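PtLCIB4 H88A mutant (Phaeodactylum tricornutum, PDB 5B5Z) probably catalyses the reversible hydration of carbon dioxide as a zinc-dependent carbonic anhydrase of the LCIB-like beta class, represented here by an engineered point mutant. Local coordinates at residues Y112-V118 / G242-T248; G82-G86 / C139-V143; Y50-A55 / M98-P103; N31-V35 / P66-F71. All coordinates share one frame; numbering follows the deposited sequence.

Interaction 1 of 4, residues Y112-V118 / G242-T248; sequences YGSHVGV and GGIQINT. With ZN (zinc ion), chain C.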
loop_
_atom_site.group_PDB
_atom_site.type_symbol
_atom_site.label_atom_id
_atom_site.label_comp_id
_atom_site.label_asym_id
_atom_site.label_seq_id
_atom_site.Cartn_x
_atom_site.Cartn_y
_atom_site.Cartn_z
ATOM N N TYR A 112 -0.529 0.270 -12.663
ATOM C CA TYR A 112 -0.009 -0.957 -12.053
ATOM C C TYR A 112 1.243 -1.417 -12.760
ATOM O O TYR A 112 1.482 -1.066 -13.902
ATOM C CB TYR A 112 -1.056 -2.085 -12.074
ATOM C CG TYR A 112 -1.325 -2.732 -13.422
ATOM C CD1 TYR A 112 -2.293 -2.228 -14.287
ATOM C CD2 TYR A 112 -0.650 -3.880 -13.790
ATOM C CE1 TYR A 112 -2.545 -2.838 -15.522
ATOM C CE2 TYR A 112 -0.889 -4.500 -15.023
ATOM C CZ TYR A 112 -1.832 -3.968 -15.879
ATOM O OH TYR A 112 -2.077 -4.592 -17.100
ATOM N N GLY A 113 2.019 -2.231 -12.069
ATOM C CA GLY A 113 3.186 -2.787 -12.707
ATOM C C GLY A 113 4.060 -3.563 -11.777
ATOM O O GLY A 113 3.986 -3.458 -10.553
ATOM N N SER A 114 4.933 -4.342 -12.398
ATOM C CA SER A 114 6.047 -4.923 -11.697
ATOM C C SER A 114 7.133 -3.872 -11.557
ATOM O O SER A 114 7.017 -2.773 -12.074
ATOM C CB SER A 114 6.586 -6.117 -12.478
ATOM O OG SER A 114 7.034 -5.674 -13.758
ATOM N N HIS A 115 8.202 -4.202 -10.860
ATOM C CA HIS A 115 9.350 -3.290 -10.875
ATOM C C HIS A 115 10.664 -4.058 -10.799
ATOM O O HIS A 115 10.691 -5.250 -10.485
ATOM C CB HIS A 115 9.262 -2.243 -9.743
ATOM C CG HIS A 115 9.588 -2.770 -8.382
ATOM N ND1 HIS A 115 10.623 -2.276 -7.615
ATOM C CD2 HIS A 115 9.003 -3.740 -7.642
ATOM C CE1 HIS A 115 10.669 -2.936 -6.469
ATOM N NE2 HIS A 115 9.686 -3.816 -6.448
ATOM N N VAL A 116 11.750 -3.361 -11.096
ATOM C CA VAL A 116 13.071 -3.980 -11.103
ATOM C C VAL A 116 14.122 -2.899 -10.899
ATOM O O VAL A 116 13.987 -1.800 -11.435
ATOM C CB VAL A 116 13.321 -4.748 -12.419
ATOM C CG1 VAL A 116 13.223 -3.821 -13.629
ATOM C CG2 VAL A 116 14.662 -5.457 -12.364
ATOM N N GLY A 117 15.138 -3.208 -10.104
ATOM C CA GLY A 117 16.256 -2.303 -9.907
ATOM C C GLY A 117 17.315 -2.483 -10.977
ATOM O O GLY A 117 17.502 -3.577 -11.501
ATOM N N VAL A 118 17.973 -1.390 -11.329
ATOM C CA VAL A 118 19.140 -1.488 -12.199
ATOM C C VAL A 118 20.224 -0.627 -11.551
ATOM O O VAL A 118 19.955 0.488 -11.117
ATOM C CB VAL A 118 18.828 -1.053 -13.647
ATOM C CG1 VAL A 118 18.349 0.400 -13.714
ATOM C CG2 VAL A 118 20.065 -1.284 -14.538
ATOM N N GLY A 242 -0.439 0.051 -17.454
ATOM C CA GLY A 242 0.274 -1.072 -16.865
ATOM C C GLY A 242 1.622 -1.248 -17.506
ATOM O O GLY A 242 1.809 -0.960 -18.684
ATOM N N GLY A 243 2.590 -1.681 -16.724
ATOM C CA GLY A 243 3.903 -1.932 -17.295
ATOM C C GLY A 243 4.942 -2.322 -16.272
ATOM O O GLY A 243 4.646 -2.979 -15.267
ATOM N N ILE A 244 6.169 -1.890 -16.532
ATOM C CA ILE A 244 7.325 -2.243 -15.719
ATOM C C ILE A 244 8.028 -0.993 -15.228
ATOM O O ILE A 244 8.487 -0.172 -16.015
ATOM C CB ILE A 244 8.338 -3.114 -16.514
ATOM C CG1 ILE A 244 7.628 -4.371 -17.033
ATOM C CG2 ILE A 244 9.550 -3.434 -15.627
ATOM C CD1 ILE A 244 8.427 -5.145 -18.030
ATOM N N GLN A 245 8.077 -0.850 -13.906
ATOM C CA GLN A 245 8.728 0.247 -13.244
ATOM C C GLN A 245 10.222 -0.064 -13.104
ATOM O O GLN A 245 10.595 -1.127 -12.600
ATOM C CB GLN A 245 8.034 0.455 -11.890
ATOM C CG GLN A 245 8.590 1.491 -10.991
ATOM C CD GLN A 245 7.706 1.663 -9.767
ATOM O OE1 GLN A 245 6.934 0.752 -9.390
ATOM N NE2 GLN A 245 7.806 2.822 -9.141
ATOM N N ILE A 246 11.076 0.845 -13.559
ATOM C CA ILE A 246 12.515 0.617 -13.480
ATOM C C ILE A 246 13.144 1.580 -12.478
ATOM O O ILE A 246 13.136 2.790 -12.672
ATOM C CB ILE A 246 13.178 0.752 -14.864
ATOM C CG1 ILE A 246 12.585 -0.294 -15.812
ATOM C CG2 ILE A 246 14.694 0.597 -14.753
ATOM C CD1 ILE A 246 13.134 -0.207 -17.246
ATOM N N ASN A 247 13.640 1.027 -11.380
ATOM C CA ASN A 247 14.188 1.833 -10.298
ATOM C C ASN A 247 15.695 1.990 -10.454
ATOM O O ASN A 247 16.443 1.011 -10.421
ATOM C CB ASN A 247 13.841 1.202 -8.952
ATOM C CG ASN A 247 12.352 1.010 -8.782
ATOM O OD1 ASN A 247 11.877 -0.100 -8.562
ATOM N ND2 ASN A 247 11.611 2.078 -8.940
ATOM N N THR A 248 16.130 3.234 -10.603
ATOM C CA THR A 248 17.519 3.542 -10.924
ATOM C C THR A 248 18.218 4.211 -9.737
ATOM O O THR A 248 17.556 4.604 -8.781
ATOM C CB THR A 248 17.573 4.468 -12.137
ATOM O OG1 THR A 248 16.863 5.666 -11.818
ATOM C CG2 THR A 248 16.931 3.792 -13.364
HETATM ZN ZN ZN C . 9.216 -5.247 -5.015
HETATM O O HOH W 1 5.718 -2.142 -8.700
HETATM O O HOH W 2 10.753 -5.138 -3.873
#
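Tyr112 to Gly117 and Gly242 to Asn247 are neighbouring parallel strands in the buried middle of the sheet, paired residue for residue. Bonds run in both directions: Gln245 N donates to Ser114 O at 2.9 Å and Val116 N to Gln245 O at 2.9 Å, while Ser114 N to Gly243 O is weak. Gly242 CA lies over the Tyr112 ring, 3.7 Å from its centroid; a CB on Gly242 would run into that ring. His115, Gln245 and Asn247 share one face of the sheet. With CG between the backbone N and carbonyl carbon (chi1 76°), the His115 ring stands up from this face and binds zinc through NE2 at 2.1 Å. This is the histidine of the Cys-His-Cys-water site expected of a beta-carbonic anhydrase. The opposite nitrogen, ND1, gives its hydrogen to Asn247 OD1 at 2.7 Å, in the ring plane and almost in line with the C=O. Asn247 ND2 is tied to Asp254, making the amide a second-shell anchor. With an alanine here, His115 ND1 is likely to lose its acceptor, leaving the ring to be fixed chiefly through its bond to zinc. Just past the strand end, Val118 CG1 packs against Ile246 CG2 at 3.8 Å.

Interaction 2 of 4, residues G82-G86 / C139-V143; sequences GGLAG and CGSAV. With ZN (zinc ion), chain C.
Ala85 meets Ser141 with their CA atoms 5.6 Å apart, where a type II turn, closed by Gly86 N to Gly83 O at 3.0 Å and with Ala85 in the left-handed region (phi 66°), faces the first turn of helix 140-154. Across this approach the contact is one of van der Waals packing, without a hydrogen bond. Cys139, preceded by a cis peptide bond, has SG anti to the backbone N (chi1 178°), which lays the sulfur against Ala85 CA at 3.7 Å while it binds zinc at 2.3 Å. The same sulfur serves as N-cap, accepting from Ala142 N at 3.5 Å along a nearly straight line of 166°. Metal ligand and helix start are therefore one residue, and the helix N-terminus would probably temper how strongly the sulfur donates to the metal. Cys59 and His115 complete the protein ligands, with a water 1.9 Å from the zinc as fourth, the set characteristic of beta-carbonic anhydrases. That water also takes a weak bond from Gly140 N. In the first turn of the helix, pointing away from the metal, Ser141 lays its OG against Leu84 CB at 3.5 Å and Ala85 CB at 3.8 Å; its polar partner is Gln185 OE1. The turn thus packs alongside the zinc-bound sulfur rather than joining the metal. Helix 183-192 borders Ser141 and Leu84, helix 205-228 lies against Ala142, Ser57 on strand 52-57 bonds Gly86 O, and Leu84 also packs on Gly90 of the second subunit.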
loop_
_atom_site.group_PDB
_atom_site.type_symbol
_atom_site.label_atom_id
_atom_site.label_comp_id
_atom_site.label_asym_id
_atom_site.label_seq_id
_atom_site.Cartn_x
_atom_site.Cartn_y
_atom_site.Cartn_z
ATOM N N GLY A 82 -2.085 -2.541 -4.221
ATOM C CA GLY A 82 -0.928 -3.419 -4.401
ATOM C C GLY A 82 -0.527 -4.196 -3.153
ATOM O O GLY A 82 -1.309 -4.390 -2.216
ATOM N N GLY A 83 0.713 -4.660 -3.156
ATOM C CA GLY A 83 1.219 -5.536 -2.112
ATOM C C GLY A 83 2.528 -6.059 -2.650
ATOM O O GLY A 83 3.068 -5.465 -3.559
ATOM N N LEU A 84 3.010 -7.187 -2.140
ATOM C CA LEU A 84 4.298 -7.713 -2.588
ATOM C C LEU A 84 4.344 -7.918 -4.107
ATOM O O LEU A 84 3.422 -8.461 -4.701
ATOM C CB LEU A 84 4.598 -9.026 -1.861
ATOM C CG LEU A 84 4.815 -8.871 -0.352
ATOM C CD1 LEU A 84 5.019 -10.233 0.262
ATOM C CD2 LEU A 84 6.001 -7.948 -0.074
ATOM N N ALA A 85 5.434 -7.459 -4.716
ATOM C CA ALA A 85 5.693 -7.551 -6.160
ATOM C C ALA A 85 4.738 -6.731 -7.030
ATOM O O ALA A 85 4.858 -6.745 -8.249
ATOM C CB ALA A 85 5.686 -9.000 -6.603
ATOM N N GLY A 86 3.805 -6.009 -6.407
ATOM C CA GLY A 86 2.868 -5.162 -7.134
ATOM C C GLY A 86 1.558 -5.811 -7.569
ATOM O O GLY A 86 0.750 -5.179 -8.249
ATOM N N CYS A 139 13.141 -6.450 -7.708
ATOM C CA CYS A 139 12.165 -6.656 -6.648
ATOM C C CYS A 139 12.483 -7.843 -5.718
ATOM O O CYS A 139 12.524 -8.964 -6.169
ATOM C CB CYS A 139 10.820 -6.863 -7.346
ATOM S SG CYS A 139 9.418 -7.204 -6.212
ATOM N N GLY A 140 12.667 -7.599 -4.422
ATOM C CA GLY A 140 12.969 -8.666 -3.480
ATOM C C GLY A 140 11.973 -9.814 -3.473
ATOM O O GLY A 140 12.343 -10.996 -3.505
ATOM N N SER A 141 10.691 -9.470 -3.423
ATOM C CA SER A 141 9.634 -10.459 -3.429
ATOM C C SER A 141 9.657 -11.329 -4.683
ATOM O O SER A 141 9.583 -12.549 -4.593
ATOM C CB SER A 141 8.262 -9.771 -3.294
ATOM O OG SER A 141 7.210 -10.679 -3.591
ATOM N N ALA A 142 9.734 -10.698 -5.848
ATOM C CA ALA A 142 9.727 -11.453 -7.098
ATOM C C ALA A 142 10.968 -12.352 -7.210
ATOM O O ALA A 142 10.878 -13.485 -7.680
ATOM C CB ALA A 142 9.647 -10.521 -8.286
ATOM N N VAL A 143 12.116 -11.843 -6.784
ATOM C CA VAL A 143 13.359 -12.608 -6.902
ATOM C C VAL A 143 13.314 -13.850 -6.016
ATOM O O VAL A 143 13.689 -14.944 -6.458
ATOM C CB VAL A 143 14.591 -11.744 -6.554
ATOM C CG1 VAL A 143 15.830 -12.618 -6.365
ATOM C CG2 VAL A 143 14.841 -10.710 -7.653
HETATM ZN ZN ZN C . 9.216 -5.247 -5.015
HETATM O O HOH W 2 10.753 -5.138 -3.873
#

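Interaction 3 of 4, residues Y50-A55 / M98-P103; sequences YNTLLA and MAGAIP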
loop_
_atom_site.group_PDB
_atom_site.type_symbol
_atom_site.label_atom_id
_atom_site.label_comp_id
_atom_site.label_asym_id
_atom_site.label_seq_id
_atom_site.Cartn_x
_atom_site.Cartn_y
_atom_site.Cartn_z
ATOM N N TYR A 50 -10.367 17.244 -10.628
ATOM C CA TYR A 50 -11.547 17.255 -9.770
ATOM C C TYR A 50 -12.371 15.977 -9.883
ATOM O O TYR A 50 -13.071 15.612 -8.942
ATOM C CB TYR A 50 -12.435 18.472 -10.071
ATOM C CG TYR A 50 -13.374 18.324 -11.248
ATOM C CD1 TYR A 50 -12.916 18.447 -12.552
ATOM C CD2 TYR A 50 -14.731 18.079 -11.052
ATOM C CE1 TYR A 50 -13.781 18.311 -13.627
ATOM C CE2 TYR A 50 -15.597 17.941 -12.118
ATOM C CZ TYR A 50 -15.116 18.068 -13.405
ATOM O OH TYR A 50 -15.971 17.938 -14.478
ATOM N N ASN A 51 -12.266 15.280 -11.009
ATOM C CA ASN A 51 -13.190 14.195 -11.297
ATOM C C ASN A 51 -12.498 12.851 -11.515
ATOM O O ASN A 51 -13.132 11.894 -11.967
ATOM C CB ASN A 51 -14.038 14.545 -12.521
ATOM C CG ASN A 51 -13.218 14.631 -13.793
ATOM O OD1 ASN A 51 -12.001 14.826 -13.752
ATOM N ND2 ASN A 51 -13.876 14.468 -14.924
ATOM N N THR A 52 -11.208 12.790 -11.199
ATOM C CA THR A 52 -10.448 11.542 -11.366
ATOM C C THR A 52 -9.983 11.023 -10.023
ATOM O O THR A 52 -9.483 11.782 -9.199
ATOM C CB THR A 52 -9.224 11.731 -12.271
ATOM O OG1 THR A 52 -9.654 12.144 -13.571
ATOM C CG2 THR A 52 -8.429 10.420 -12.422
ATOM N N LEU A 53 -10.166 9.724 -9.798
ATOM C CA LEU A 53 -9.639 9.058 -8.620
ATOM C C LEU A 53 -8.465 8.201 -9.060
ATOM O O LEU A 53 -8.630 7.338 -9.909
ATOM C CB LEU A 53 -10.695 8.190 -7.958
ATOM C CG LEU A 53 -10.206 7.378 -6.754
ATOM C CD1 LEU A 53 -9.784 8.260 -5.587
ATOM C CD2 LEU A 53 -11.289 6.425 -6.326
ATOM N N LEU A 54 -7.299 8.487 -8.499
ATOM C CA LEU A 54 -6.079 7.751 -8.811
ATOM C C LEU A 54 -5.990 6.484 -7.962
ATOM O O LEU A 54 -6.271 6.512 -6.758
ATOM C CB LEU A 54 -4.868 8.644 -8.573
ATOM C CG LEU A 54 -3.499 8.012 -8.813
ATOM C CD1 LEU A 54 -3.337 7.611 -10.271
ATOM C CD2 LEU A 54 -2.392 8.964 -8.371
ATOM N N ALA A 55 -5.629 5.366 -8.592
ATOM C CA ALA A 55 -5.360 4.133 -7.840
ATOM C C ALA A 55 -4.075 3.518 -8.348
ATOM O O ALA A 55 -3.757 3.644 -9.519
ATOM C CB ALA A 55 -6.522 3.143 -7.971
ATOM N N MET A 98 -12.525 1.337 -4.024
ATOM C CA MET A 98 -12.039 2.398 -4.871
ATOM C C MET A 98 -13.188 2.968 -5.720
ATOM O O MET A 98 -13.371 4.182 -5.787
ATOM C CB MET A 98 -10.888 1.854 -5.735
ATOM C CG MET A 98 -10.181 2.882 -6.560
ATOM S SD MET A 98 -11.148 3.215 -8.034
ATOM C CE MET A 98 -11.164 1.600 -8.822
ATOM N N ALA A 99 -13.944 2.097 -6.379
ATOM C CA ALA A 99 -14.999 2.532 -7.288
ATOM C C ALA A 99 -16.042 3.354 -6.548
ATOM O O ALA A 99 -16.556 4.343 -7.081
ATOM C CB ALA A 99 -15.641 1.336 -7.972
ATOM N N GLY A 100 -16.313 2.973 -5.303
ATOM C CA GLY A 100 -17.270 3.683 -4.471
ATOM C C GLY A 100 -16.828 5.060 -3.999
ATOM O O GLY A 100 -17.593 5.764 -3.351
ATOM N N ALA A 101 -15.590 5.433 -4.311
ATOM C CA ALA A 101 -15.036 6.731 -3.953
ATOM C C ALA A 101 -14.764 7.617 -5.172
ATOM O O ALA A 101 -14.265 8.732 -5.032
ATOM C CB ALA A 101 -13.758 6.542 -3.156
ATOM N N ILE A 102 -15.055 7.110 -6.366
ATOM C CA ILE A 102 -14.886 7.902 -7.579
ATOM C C ILE A 102 -15.839 9.097 -7.519
ATOM O O ILE A 102 -17.008 8.931 -7.170
ATOM C CB ILE A 102 -15.152 7.050 -8.846
ATOM C CG1 ILE A 102 -14.152 5.892 -8.928
ATOM C CG2 ILE A 102 -15.076 7.897 -10.121
ATOM C CD1 ILE A 102 -14.481 4.886 -10.031
ATOM N N PRO A 103 -15.332 10.300 -7.821
ATOM C CA PRO A 103 -16.193 11.491 -7.871
ATOM C C PRO A 103 -17.419 11.255 -8.738
ATOM O O PRO A 103 -17.334 10.537 -9.744
ATOM C CB PRO A 103 -15.283 12.550 -8.484
ATOM C CG PRO A 103 -13.926 12.160 -8.041
ATOM C CD PRO A 103 -13.916 10.648 -8.038
#
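Leu53 holds CG anti to its backbone N (chi1 176°), which carries its branch out from the strand, and with chi2 65° CD2 reaches Met98 of helix 91-99, which, likewise anti at CG but bent at chi2 (-80°), curls its sulfur back to meet it. The two side chains slide past one another in opposite directions, with Leu53 CD2 3.6 Å from Met98 SD. The same methyl reaches Met98 O at 3.1 Å, a carbonyl that already accepts Ala101 N, and lies 3.9 Å from Ile102 CG1. It thus rests beside the chain where Met98 leads into the type I turn from Ala99 to Ile102. Further along the strand, Ala55 CB rests on Met98 CG at 3.9 Å. At the other end, the Pro103 ring lies against the backbone leading into the strand: its CG is 3.7 Å from Tyr50 O, and its CD is 4.1 Å from Leu53 CB. A glycine in place of Pro103 would probably open a gap beside the Tyr50 carbonyl and let the chain after the turn flex. No hydrogen bond joins the two segments, but the second subunit binds both: Arg130 of that chain donates to Thr52 O, and its Arg132 to Ile102 O. Leu53 and Ala55 face this side of the sheet, whereas Leu54 turns to the other and meets helix 65-75. Strand 52-57 runs parallel to both 79-80 and 107-117 and lies between them, and helix 91-99 connects those two, so the contact seats the helix of a beta-alpha-beta crossover on the strand it passes over.

Interaction 4 of 4, residues N31-V35 / P66-F71; sequences NAELV and PLEQDF
Val35 CG2 sits squarely over one face of the Phe71 ring, 3.8 Å from its centroid and only 4° off the normal, a CH-pi contact, while Leu34 CD2 comes at the ring edge, 3.7 Å from Phe71 CE2. This is helix-helix packing in an alpha/beta fold: the segments of helices 31-43 and 65-75 run in the same general sense, their axes 41° apart and 10.1 Å at closest approach. Helix 65-75 links the parallel strands 52-57 and 79-80. Leu34 CD2 also meets Leu67 CD1 at 3.8 Å, the two side chains crossing at about a right angle, and both leucines bear on Phe256 of strand 255-264, so the apolar part of the contact faces the sheet. Val35 CG2 continues onto Asp70 CB at 3.9 Å, where the interface turns polar. Here Asn31 has CG anti to its carbonyl carbon (chi1 -84°), which sends the amide across to helix 65-75. The amide and carboxylate planes stand nearly perpendicular. Asn31 ND2, with the acceptor in its own amide plane, donates at 3.0 Å to Asp70 OD2, which it meets on the anti side and somewhat out of the carboxylate plane.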
loop_
_atom_site.group_PDB
_atom_site.type_symbol
_atom_site.label_atom_id
_atom_site.label_comp_id
_atom_site.label_asym_id
_atom_site.label_seq_id
_atom_site.Cartn_x
_atom_site.Cartn_y
_atom_site.Cartn_z
ATOM N N ASN A 31 9.874 8.952 -15.602
ATOM C CA ASN A 31 8.644 9.229 -14.871
ATOM C C ASN A 31 7.969 10.505 -15.365
ATOM O O ASN A 31 6.757 10.531 -15.574
ATOM C CB ASN A 31 8.920 9.344 -13.382
ATOM C CG ASN A 31 8.957 8.002 -12.691
ATOM O OD1 ASN A 31 9.208 6.972 -13.324
ATOM N ND2 ASN A 31 8.680 7.998 -11.385
ATOM N N ALA A 32 8.764 11.542 -15.590
ATOM C CA ALA A 32 8.212 12.813 -16.037
ATOM C C ALA A 32 7.559 12.686 -17.414
ATOM O O ALA A 32 6.454 13.186 -17.638
ATOM C CB ALA A 32 9.305 13.890 -16.049
ATOM N N GLU A 33 8.234 12.000 -18.333
ATOM C CA GLU A 33 7.667 11.752 -19.653
ATOM C C GLU A 33 6.372 10.960 -19.573
ATOM O O GLU A 33 5.425 11.226 -20.299
ATOM C CB GLU A 33 8.677 11.006 -20.539
ATOM C CG GLU A 33 9.847 11.884 -20.993
ATOM C CD GLU A 33 11.027 11.086 -21.555
ATOM O OE1 GLU A 33 11.014 9.833 -21.493
ATOM O OE2 GLU A 33 11.981 11.721 -22.063
ATOM N N LEU A 34 6.352 9.957 -18.706
ATOM C CA LEU A 34 5.160 9.132 -18.536
ATOM C C LEU A 34 3.956 9.951 -18.054
ATOM O O LEU A 34 2.864 9.880 -18.615
ATOM C CB LEU A 34 5.447 8.000 -17.550
ATOM C CG LEU A 34 4.229 7.146 -17.178
ATOM C CD1 LEU A 34 3.816 6.274 -18.354
ATOM C CD2 LEU A 34 4.543 6.300 -15.944
ATOM N N VAL A 35 4.149 10.694 -16.976
ATOM C CA VAL A 35 3.047 11.446 -16.402
ATOM C C VAL A 35 2.550 12.508 -17.386
ATOM O O VAL A 35 1.344 12.694 -17.550
ATOM C CB VAL A 35 3.452 12.073 -15.076
ATOM C CG1 VAL A 35 2.338 12.995 -14.548
ATOM C CG2 VAL A 35 3.736 10.963 -14.065
ATOM N N PRO A 66 8.235 6.972 -5.719
ATOM C CA PRO A 66 8.300 8.155 -6.599
ATOM C C PRO A 66 7.261 8.197 -7.719
ATOM O O PRO A 66 6.774 9.273 -8.070
ATOM C CB PRO A 66 9.710 8.063 -7.189
ATOM C CG PRO A 66 10.493 7.377 -6.126
ATOM C CD PRO A 66 9.562 6.337 -5.592
ATOM N N LEU A 67 6.905 7.038 -8.257
ATOM C CA LEU A 67 5.905 6.969 -9.313
ATOM C C LEU A 67 4.518 7.378 -8.801
ATOM O O LEU A 67 3.787 8.105 -9.474
ATOM C CB LEU A 67 5.869 5.552 -9.903
ATOM C CG LEU A 67 4.913 5.324 -11.075
ATOM C CD1 LEU A 67 5.187 6.284 -12.201
ATOM C CD2 LEU A 67 4.972 3.878 -11.554
ATOM N N GLU A 68 4.174 6.924 -7.604
ATOM C CA GLU A 68 2.920 7.316 -6.975
ATOM C C GLU A 68 2.887 8.810 -6.703
ATOM O O GLU A 68 1.856 9.454 -6.911
ATOM C CB GLU A 68 2.705 6.552 -5.667
ATOM C CG GLU A 68 2.681 5.053 -5.863
ATOM C CD GLU A 68 2.364 4.310 -4.584
ATOM O OE1 GLU A 68 2.789 4.793 -3.506
ATOM O OE2 GLU A 68 1.665 3.270 -4.659
ATOM N N GLN A 69 4.007 9.345 -6.219
ATOM C CA GLN A 69 4.104 10.774 -5.939
ATOM C C GLN A 69 3.962 11.597 -7.215
ATOM O O GLN A 69 3.284 12.622 -7.222
ATOM C CB GLN A 69 5.421 11.099 -5.243
ATOM C CG GLN A 69 5.480 10.602 -3.807
ATOM C CD GLN A 69 6.844 10.815 -3.182
ATOM O OE1 GLN A 69 7.738 11.399 -3.798
ATOM N NE2 GLN A 69 7.007 10.357 -1.942
ATOM N N ASP A 70 4.576 11.139 -8.300
ATOM C CA ASP A 70 4.531 11.901 -9.549
ATOM C C ASP A 70 3.119 11.967 -10.148
ATOM O O ASP A 70 2.666 13.023 -10.604
ATOM C CB ASP A 70 5.514 11.309 -10.557
ATOM C CG ASP A 70 6.963 11.521 -10.154
ATOM O OD1 ASP A 70 7.242 12.399 -9.307
ATOM O OD2 ASP A 70 7.838 10.802 -10.690
ATOM N N PHE A 71 2.392 10.855 -10.127
ATOM C CA PHE A 71 0.995 10.896 -10.556
ATOM C C PHE A 71 0.110 11.615 -9.537
ATOM O O PHE A 71 -0.894 12.218 -9.898
ATOM C CB PHE A 71 0.460 9.476 -10.804
ATOM C CG PHE A 71 0.717 8.974 -12.198
ATOM C CD1 PHE A 71 0.008 9.495 -13.276
ATOM C CD2 PHE A 71 1.652 7.985 -12.439
ATOM C CE1 PHE A 71 0.229 9.042 -14.562
ATOM C CE2 PHE A 71 1.873 7.535 -13.733
ATOM C CZ PHE A 71 1.166 8.070 -14.793
#

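Interactions 1 and 2 are buried and converge on one zinc ion: His115 comes from a sheet strand, Cys139 from a helix start, and they share the metal-bound water. Their chemistry differs, since 112-118 with 242-248 is knit by backbone bonds, whereas 82-86 with 139-143 meets without any. Interactions 3 and 4 work on opposite faces of strand 52-57 and touch through Leu54 and Phe71. Interaction 3, its centre about 19 Å from that of the chain, is peripheral yet largely buried, apolar, and borders the second subunit; interaction 4 is partly buried, with one amide-carboxylate bond, from buried Asn31 to partly exposed Asp70, beside its apolar part. Its Leu67 packs on Gln245 of interaction 1.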